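Side-chain contacts in ankyrin-repeat protein (Cryptosporidium parvum, PDB 2W4S), which probably binds RNA through this helical domain, which belongs to the family of the RNA-binding domain of the snRNA and snoRNA transport factor PHAX: residues Ile9-Ile14 with Glu24-Val29; Lys47-Gly52 with Gly66-Tyr71. All coordinates share one frame; numbering follows the deposited sequence.

Contact 1 of 2, residues Ile9-Ile14 with Glu24-Val29; sequences IVLNTI and EFIARV
Leu-11 and Ala-27 mark the closest backbone approach, 6.4 Å between their CA atoms, of two helical segments that run roughly counter to each other. The axes of Ile-9–Ile-14 and Glu-24–Val-29 come within 9.7 Å, with 131° between their directions. This is helix-helix packing in an all-helical domain of the PHAX RNA-binding family, and it joins helix 6-18 to the first turns of helix 24-50.

Aliphatic side chains carry the contact, and no hydrogen bond crosses it. Ile-26 holds the middle. Its CG2, anti to the backbone N, receives two methyls: Leu-11 CD1 at 3.7 Å and Ile-14 CG2 at 3.8 Å. The Ile-26 CD1 methyl also lies against Ile-14 CG2. Ile-26 also touches Val-15 and Leu-18 of helix 6-18 and Phe-69 of helix 65-78, so two neighbouring helices cover this buried side chain.

Leu-11 starts beside the other helix rather than facing it. CG, anti to the backbone N (chi1 179°), lies beside the carbonyl carbon, and from there the CD1 branch reaches the other helix. That Leu-11 CD1 methyl ends 3.6 Å from Ala-27 N and 4.3 Å from Ala-27 CB.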
ATOM      1  N   ILE C   9      -3.043  -9.435   4.726  1.00 35.49           N
ATOM      2  CA  ILE C   9      -2.707  -8.040   4.898  1.00 33.30           C
ATOM      3  C   ILE C   9      -2.340  -7.401   3.574  1.00 32.23           C
ATOM      4  O   ILE C   9      -2.820  -6.311   3.250  1.00 32.35           O
ATOM      5  CB  ILE C   9      -1.612  -7.898   5.964  1.00 33.25           C
ATOM      6  CG1 ILE C   9      -2.191  -8.337   7.315  1.00 31.96           C
ATOM      7  CG2 ILE C   9      -1.119  -6.477   6.047  1.00 32.48           C
ATOM      8  CD1 ILE C   9      -1.213  -8.976   8.220  1.00 30.40           C
ATOM      9  N   VAL C  10      -1.517  -8.086   2.790  1.00 30.78           N
ATOM     10  CA  VAL C  10      -1.179  -7.591   1.464  1.00 29.31           C
ATOM     11  C   VAL C  10      -2.469  -7.477   0.637  1.00 28.72           C
ATOM     12  O   VAL C  10      -2.724  -6.441   0.017  1.00 28.29           O
ATOM     13  CB  VAL C  10      -0.092  -8.467   0.809  1.00 29.26           C
ATOM     14  CG1 VAL C  10       0.213  -8.019  -0.608  1.00 27.35           C
ATOM     15  CG2 VAL C  10       1.176  -8.401   1.650  1.00 29.24           C
ATOM     16  N   LEU C  11      -3.293  -8.519   0.706  1.00 27.89           N
ATOM     17  CA  LEU C  11      -4.595  -8.562   0.065  1.00 28.07           C
ATOM     18  C   LEU C  11      -5.423  -7.330   0.298  1.00 28.09           C
ATOM     19  O   LEU C  11      -5.819  -6.672  -0.677  1.00 28.63           O
ATOM     20  CB  LEU C  11      -5.390  -9.792   0.525  1.00 28.26           C
ATOM     21  CG  LEU C  11      -6.811 -10.001  -0.016  1.00 28.70           C
ATOM     22  CD1 LEU C  11      -6.825  -9.976  -1.520  1.00 29.24           C
ATOM     23  CD2 LEU C  11      -7.354 -11.321   0.486  1.00 29.25           C
ATOM     24  N   ASN C  12      -5.688  -7.038   1.579  1.00 27.51           N
ATOM     25  CA  ASN C  12      -6.470  -5.874   1.991  1.00 27.49           C
ATOM     26  C   ASN C  12      -5.808  -4.556   1.662  1.00 27.99           C
ATOM     27  O   ASN C  12      -6.478  -3.640   1.207  1.00 29.15           O
ATOM     28  CB  ASN C  12      -6.807  -5.909   3.494  1.00 26.58           C
ATOM     29  CG  ASN C  12      -7.710  -7.058   3.857  1.00 25.32           C
ATOM     30  OD1 ASN C  12      -8.267  -7.722   2.987  1.00 26.38           O
ATOM     31  ND2 ASN C  12      -7.847  -7.317   5.142  1.00 22.54           N
ATOM     32  N   THR C  13      -4.508  -4.436   1.909  1.00 28.08           N
ATOM     33  CA  THR C  13      -3.806  -3.232   1.502  1.00 28.53           C
ATOM     34  C   THR C  13      -4.026  -2.943   0.013  1.00 28.90           C
ATOM     35  O   THR C  13      -4.393  -1.817  -0.348  1.00 28.53           O
ATOM     36  CB  THR C  13      -2.323  -3.353   1.775  1.00 28.79           C
ATOM     37  OG1 THR C  13      -2.121  -3.430   3.187  1.00 30.33           O
ATOM     38  CG2 THR C  13      -1.545  -2.154   1.197  1.00 27.67           C
ATOM     39  N   ILE C  14      -3.789  -3.939  -0.845  1.00 28.73           N
ATOM     40  CA  ILE C  14      -3.924  -3.732  -2.282  1.00 29.87           C
ATOM     41  C   ILE C  14      -5.399  -3.445  -2.607  1.00 30.76           C
ATOM     42  O   ILE C  14      -5.716  -2.523  -3.374  1.00 30.11           O
ATOM     43  CB  ILE C  14      -3.402  -4.963  -3.089  1.00 30.54           C
ATOM     44  CG1 ILE C  14      -1.918  -5.238  -2.736  1.00 30.87           C
ATOM     45  CG2 ILE C  14      -3.606  -4.777  -4.571  1.00 27.94           C
ATOM     46  CD1 ILE C  14      -1.287  -6.355  -3.506  1.00 29.85           C
ATOM     47  N   GLU C  24     -11.559 -11.393  -4.497  1.00 47.14           N
ATOM     48  CA  GLU C  24     -11.121 -12.595  -5.226  1.00 46.45           C
ATOM     49  C   GLU C  24     -10.184 -12.334  -6.396  1.00 45.22           C
ATOM     50  O   GLU C  24      -9.197 -13.054  -6.548  1.00 44.74           O
ATOM     51  CB  GLU C  24     -12.260 -13.553  -5.578  1.00 46.69           C
ATOM     52  CG  GLU C  24     -12.190 -14.867  -4.749  1.00 49.52           C
ATOM     53  CD  GLU C  24     -11.148 -15.907  -5.281  1.00 53.36           C
ATOM     54  OE1 GLU C  24     -10.118 -16.167  -4.608  1.00 53.20           O
ATOM     55  OE2 GLU C  24     -11.372 -16.495  -6.370  1.00 55.41           O
ATOM     56  N   PHE C  25     -10.427 -11.288  -7.184  1.00 44.07           N
ATOM     57  CA  PHE C  25      -9.476 -10.969  -8.255  1.00 43.12           C
ATOM     58  C   PHE C  25      -8.072 -10.666  -7.721  1.00 42.17           C
ATOM     59  O   PHE C  25      -7.074 -11.094  -8.298  1.00 42.97           O
ATOM     60  CB  PHE C  25      -9.982  -9.856  -9.200  1.00 43.19           C
ATOM     61  CG  PHE C  25      -8.887  -9.254 -10.053  1.00 43.85           C
ATOM     62  CD1 PHE C  25      -8.403  -9.905 -11.183  1.00 45.47           C
ATOM     63  CD2 PHE C  25      -8.328  -8.029  -9.710  1.00 44.14           C
ATOM     64  CE1 PHE C  25      -7.377  -9.325 -11.947  1.00 45.14           C
ATOM     65  CE2 PHE C  25      -7.321  -7.460 -10.462  1.00 44.16           C
ATOM     66  CZ  PHE C  25      -6.842  -8.104 -11.573  1.00 44.53           C
ATOM     67  N   ILE C  26      -7.979  -9.948  -6.616  1.00 40.68           N
ATOM     68  CA  ILE C  26      -6.667  -9.690  -6.044  1.00 39.38           C
ATOM     69  C   ILE C  26      -6.128 -10.938  -5.326  1.00 38.67           C
ATOM     70  O   ILE C  26      -4.938 -11.232  -5.413  1.00 38.66           O
ATOM     71  CB  ILE C  26      -6.681  -8.406  -5.156  1.00 39.36           C
ATOM     72  CG1 ILE C  26      -7.065  -7.193  -6.007  1.00 39.09           C
ATOM     73  CG2 ILE C  26      -5.362  -8.198  -4.438  1.00 38.19           C
ATOM     74  CD1 ILE C  26      -6.011  -6.744  -7.015  1.00 40.15           C
ATOM     75  N   ALA C  27      -6.997 -11.680  -4.636  1.00 37.67           N
ATOM     76  CA  ALA C  27      -6.621 -13.004  -4.098  1.00 37.37           C
ATOM     77  C   ALA C  27      -5.967 -13.930  -5.157  1.00 37.42           C
ATOM     78  O   ALA C  27      -4.972 -14.602  -4.886  1.00 37.62           O
ATOM     79  CB  ALA C  27      -7.827 -13.685  -3.472  1.00 36.75           C
ATOM     80  N   ARG C  28      -6.521 -13.952  -6.363  1.00 36.94           N
ATOM     81  CA  ARG C  28      -5.944 -14.764  -7.428  1.00 36.84           C
ATOM     82  C   ARG C  28      -4.564 -14.259  -7.879  1.00 36.73           C
ATOM     83  O   ARG C  28      -3.677 -15.064  -8.148  1.00 36.98           O
ATOM     84  CB  ARG C  28      -6.950 -14.991  -8.573  1.00 36.54           C
ATOM     85  CG  ARG C  28      -8.163 -15.864  -8.115  1.00 36.31           C
ATOM     86  CD  ARG C  28      -9.202 -16.184  -9.192  1.00 37.19           C
ATOM     87  NE  ARG C  28      -9.641 -15.005  -9.935  1.00 41.02           N
ATOM     88  CZ  ARG C  28     -10.765 -14.316  -9.718  1.00 42.51           C
ATOM     89  NH1 ARG C  28     -11.612 -14.664  -8.763  1.00 42.93           N
ATOM     90  NH2 ARG C  28     -11.038 -13.245 -10.461  1.00 44.07           N
ATOM     91  N   VAL C  29      -4.345 -12.948  -7.902  1.00 36.63           N
ATOM     92  CA  VAL C  29      -3.000 -12.426  -8.218  1.00 36.29           C
ATOM     93  C   VAL C  29      -1.960 -12.844  -7.176  1.00 36.28           C
ATOM     94  O   VAL C  29      -0.875 -13.320  -7.530  1.00 36.42           O
ATOM     95  CB  VAL C  29      -2.986 -10.896  -8.356  1.00 36.41           C
ATOM     96  CG1 VAL C  29      -1.559 -10.385  -8.608  1.00 36.17           C
ATOM     97  CG2 VAL C  29      -3.924 -10.446  -9.469  1.00 35.38           C
TER

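Contact 2 of 2, residues Lys47-Gly52 with Gly66-Tyr71; sequences KVENSG and GGVFCY
Val-68 meets Val-48 and Glu-49 where the C-terminal end of helix 24-50 passes the start of helix 65-78, a helix-helix contact in the PHAX-type RNA-binding domain. The CA atoms of Val-68 and Val-48 are 7.8 Å apart. The CB of Val-68 points toward the other segment, and from there the side chain divides its two methyls between two neighbours.

CG1, anti to the backbone N (chi1 169°), takes the apolar side: this Val-68 CG1 sits 4.0 Å from Val-48 CG1 and at the same distance from Val-48 CB, so the two valines meet branch against branch. CG2 of Val-68, anti to the carbonyl carbon, turns to the acidic neighbour and lies 3.4 Å from Glu-49 OE2. Ala-45 and Lys-63 also touch Val-68, while Val-48 continues onto Leu-54 of the following loop.

Glu-49 sets out alongside rather than toward Val-68. A bend at chi2 (-69°) brings its carboxylate round to that methyl. The other oxygen, OE1, forms a salt bridge to Arg-62, which ties the helix end to the loop ahead of helix 65-78. Helix 24-50 itself closes just beyond, in a Schellman motif with Gly-52 at the C-prime position: Gly-52 N bonds back to Glu-49 O at 3.0 Å.

The two oxygens of Glu-49 thus play different parts. Across the two segments the carboxylate offers Val-68 only van der Waals contact, while its charge is answered by Arg-62; that pairing would be expected to favour the ionised form of Glu-49 even with the Val-68 methyl packed against its other oxygen.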
ATOM      1  N   LYS C  47       3.244   4.600  -8.540  1.00 34.62           N
ATOM      2  CA  LYS C  47       4.286   5.477  -9.156  1.00 35.36           C
ATOM      3  C   LYS C  47       3.797   6.110 -10.435  1.00 35.64           C
ATOM      4  O   LYS C  47       3.987   7.327 -10.659  1.00 36.44           O
ATOM      5  CB  LYS C  47       5.581   4.730  -9.449  1.00 35.44           C
ATOM      6  CG  LYS C  47       6.322   4.349  -8.211  1.00 35.90           C
ATOM      7  CD  LYS C  47       7.684   3.805  -8.504  1.00 39.54           C
ATOM      8  CE  LYS C  47       8.343   3.472  -7.167  1.00 41.80           C
ATOM      9  NZ  LYS C  47       9.807   3.266  -7.285  1.00 43.00           N
ATOM     10  N   VAL C  48       3.142   5.285 -11.245  1.00 35.34           N
ATOM     11  CA  VAL C  48       2.449   5.729 -12.444  1.00 35.41           C
ATOM     12  C   VAL C  48       1.390   6.776 -12.112  1.00 35.63           C
ATOM     13  O   VAL C  48       1.285   7.792 -12.807  1.00 36.02           O
ATOM     14  CB  VAL C  48       1.793   4.533 -13.236  1.00 35.37           C
ATOM     15  CG1 VAL C  48       0.988   5.060 -14.398  1.00 34.39           C
ATOM     16  CG2 VAL C  48       2.843   3.577 -13.748  1.00 34.78           C
ATOM     17  N   GLU C  49       0.594   6.535 -11.067  1.00 35.81           N
ATOM     18  CA  GLU C  49      -0.380   7.531 -10.657  1.00 35.84           C
ATOM     19  C   GLU C  49       0.330   8.818 -10.223  1.00 35.64           C
ATOM     20  O   GLU C  49      -0.104   9.903 -10.609  1.00 35.50           O
ATOM     21  CB  GLU C  49      -1.338   6.994  -9.601  1.00 35.97           C
ATOM     22  CG  GLU C  49      -2.302   5.921 -10.155  1.00 37.65           C
ATOM     23  CD  GLU C  49      -3.337   6.495 -11.130  1.00 40.13           C
ATOM     24  OE1 GLU C  49      -4.324   7.128 -10.678  1.00 42.08           O
ATOM     25  OE2 GLU C  49      -3.164   6.317 -12.355  1.00 40.71           O
ATOM     26  N   ASN C  50       1.440   8.707  -9.490  1.00 35.72           N
ATOM     27  CA  ASN C  50       2.195   9.903  -9.080  1.00 36.62           C
ATOM     28  C   ASN C  50       2.766  10.678 -10.274  1.00 36.45           C
ATOM     29  O   ASN C  50       2.882  11.894 -10.227  1.00 35.95           O
ATOM     30  CB  ASN C  50       3.293   9.566  -8.062  1.00 36.95           C
ATOM     31  CG  ASN C  50       2.738   9.023  -6.749  1.00 38.62           C
ATOM     32  OD1 ASN C  50       1.576   9.246  -6.405  1.00 41.03           O
ATOM     33  ND2 ASN C  50       3.577   8.312  -6.003  1.00 39.66           N
ATOM     34  N   SER C  51       3.079   9.968 -11.355  1.00 36.50           N
ATOM     35  CA  SER C  51       3.544  10.601 -12.588  1.00 36.85           C
ATOM     36  C   SER C  51       2.439  11.185 -13.442  1.00 36.85           C
ATOM     37  O   SER C  51       2.677  11.513 -14.594  1.00 37.54           O
ATOM     38  CB  SER C  51       4.297   9.594 -13.453  1.00 36.83           C
ATOM     39  OG  SER C  51       5.523   9.273 -12.856  1.00 38.31           O
ATOM     40  N   GLY C  52       1.227  11.280 -12.919  1.00 36.93           N
ATOM     41  CA  GLY C  52       0.121  11.799 -13.717  1.00 36.78           C
ATOM     42  C   GLY C  52      -0.697  10.758 -14.481  1.00 36.64           C
ATOM     43  O   GLY C  52      -1.411  11.107 -15.386  1.00 37.37           O
ATOM     44  N   GLY C  66      -7.078   1.110 -10.481  1.00 34.35           N
ATOM     45  CA  GLY C  66      -7.430  -0.273 -10.804  1.00 34.33           C
ATOM     46  C   GLY C  66      -7.051  -0.644 -12.245  1.00 34.26           C
ATOM     47  O   GLY C  66      -6.480  -1.712 -12.496  1.00 34.23           O
ATOM     48  N   GLY C  67      -7.354   0.242 -13.190  1.00 33.44           N
ATOM     49  CA  GLY C  67      -7.019  -0.003 -14.580  1.00 33.12           C
ATOM     50  C   GLY C  67      -5.523  -0.043 -14.832  1.00 33.29           C
ATOM     51  O   GLY C  67      -5.051  -0.849 -15.653  1.00 33.21           O
ATOM     52  N   VAL C  68      -4.776   0.817 -14.124  1.00 32.86           N
ATOM     53  CA  VAL C  68      -3.317   0.863 -14.254  1.00 32.28           C
ATOM     54  C   VAL C  68      -2.718  -0.487 -13.834  1.00 33.02           C
ATOM     55  O   VAL C  68      -1.918  -1.080 -14.564  1.00 33.34           O
ATOM     56  CB  VAL C  68      -2.676   2.031 -13.447  1.00 32.10           C
ATOM     57  CG1 VAL C  68      -1.148   1.879 -13.388  1.00 30.65           C
ATOM     58  CG2 VAL C  68      -3.041   3.404 -14.059  1.00 30.09           C
ATOM     59  N   PHE C  69      -3.137  -0.969 -12.668  1.00 33.85           N
ATOM     60  CA  PHE C  69      -2.705  -2.250 -12.098  1.00 33.86           C
ATOM     61  C   PHE C  69      -2.992  -3.409 -13.067  1.00 34.36           C
ATOM     62  O   PHE C  69      -2.172  -4.319 -13.212  1.00 34.93           O
ATOM     63  CB  PHE C  69      -3.421  -2.426 -10.747  1.00 33.86           C
ATOM     64  CG  PHE C  69      -3.012  -3.647  -9.962  1.00 33.19           C
ATOM     65  CD1 PHE C  69      -1.963  -3.581  -9.042  1.00 31.45           C
ATOM     66  CD2 PHE C  69      -3.707  -4.853 -10.104  1.00 31.39           C
ATOM     67  CE1 PHE C  69      -1.603  -4.700  -8.290  1.00 31.59           C
ATOM     68  CE2 PHE C  69      -3.346  -5.991  -9.362  1.00 31.18           C
ATOM     69  CZ  PHE C  69      -2.294  -5.910  -8.444  1.00 31.80           C
ATOM     70  N   CYS C  70      -4.123  -3.363 -13.764  1.00 34.25           N
ATOM     71  CA  CYS C  70      -4.440  -4.399 -14.756  1.00 34.92           C
ATOM     72  C   CYS C  70      -3.568  -4.345 -16.012  1.00 34.26           C
ATOM     73  O   CYS C  70      -3.200  -5.373 -16.564  1.00 33.87           O
ATOM     74  CB  CYS C  70      -5.921  -4.373 -15.153  1.00 34.86           C
ATOM     75  SG  CYS C  70      -6.989  -4.793 -13.776  1.00 39.16           S
ATOM     76  N   TYR C  71      -3.273  -3.140 -16.471  1.00 33.41           N
ATOM     77  CA  TYR C  71      -2.321  -2.929 -17.561  1.00 32.69           C
ATOM     78  C   TYR C  71      -0.919  -3.425 -17.162  1.00 32.41           C
ATOM     79  O   TYR C  71      -0.227  -4.028 -17.945  1.00 32.97           O
ATOM     80  CB  TYR C  71      -2.293  -1.424 -17.916  1.00 32.52           C
ATOM     81  CG  TYR C  71      -1.012  -0.976 -18.548  1.00 31.22           C
ATOM     82  CD1 TYR C  71      -0.768  -1.231 -19.881  1.00 30.29           C
ATOM     83  CD2 TYR C  71      -0.035  -0.332 -17.808  1.00 29.70           C
ATOM     84  CE1 TYR C  71       0.418  -0.868 -20.482  1.00 30.66           C
ATOM     85  CE2 TYR C  71       1.147   0.053 -18.399  1.00 31.64           C
ATOM     86  CZ  TYR C  71       1.366  -0.226 -19.747  1.00 31.61           C
ATOM     87  OH  TYR C  71       2.533   0.133 -20.382  1.00 31.99           O
TER

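How the contacts relate
From the N terminus, helix 6-18 leads through a short connection, partly unmodelled, into helix 24-50, and contact 1 closes that turn. The chain then runs the length of the long helix and out into the loop before helix 65-78; contact 2 closes this second loop. The two closures follow in series and neither encloses the other. Their centres lie about 17 Å apart, on opposite sides of the chain's centre, yet both rest on helix 24-50, which is the shared spine. Phe-69, on the helix segment of contact 2, packs its CE2 3.6 Å from Ile-26 CD1 of contact 1. Helices 6-18, 24-50 and 65-78 are thereby tied together, and both contacts also border the second subunit.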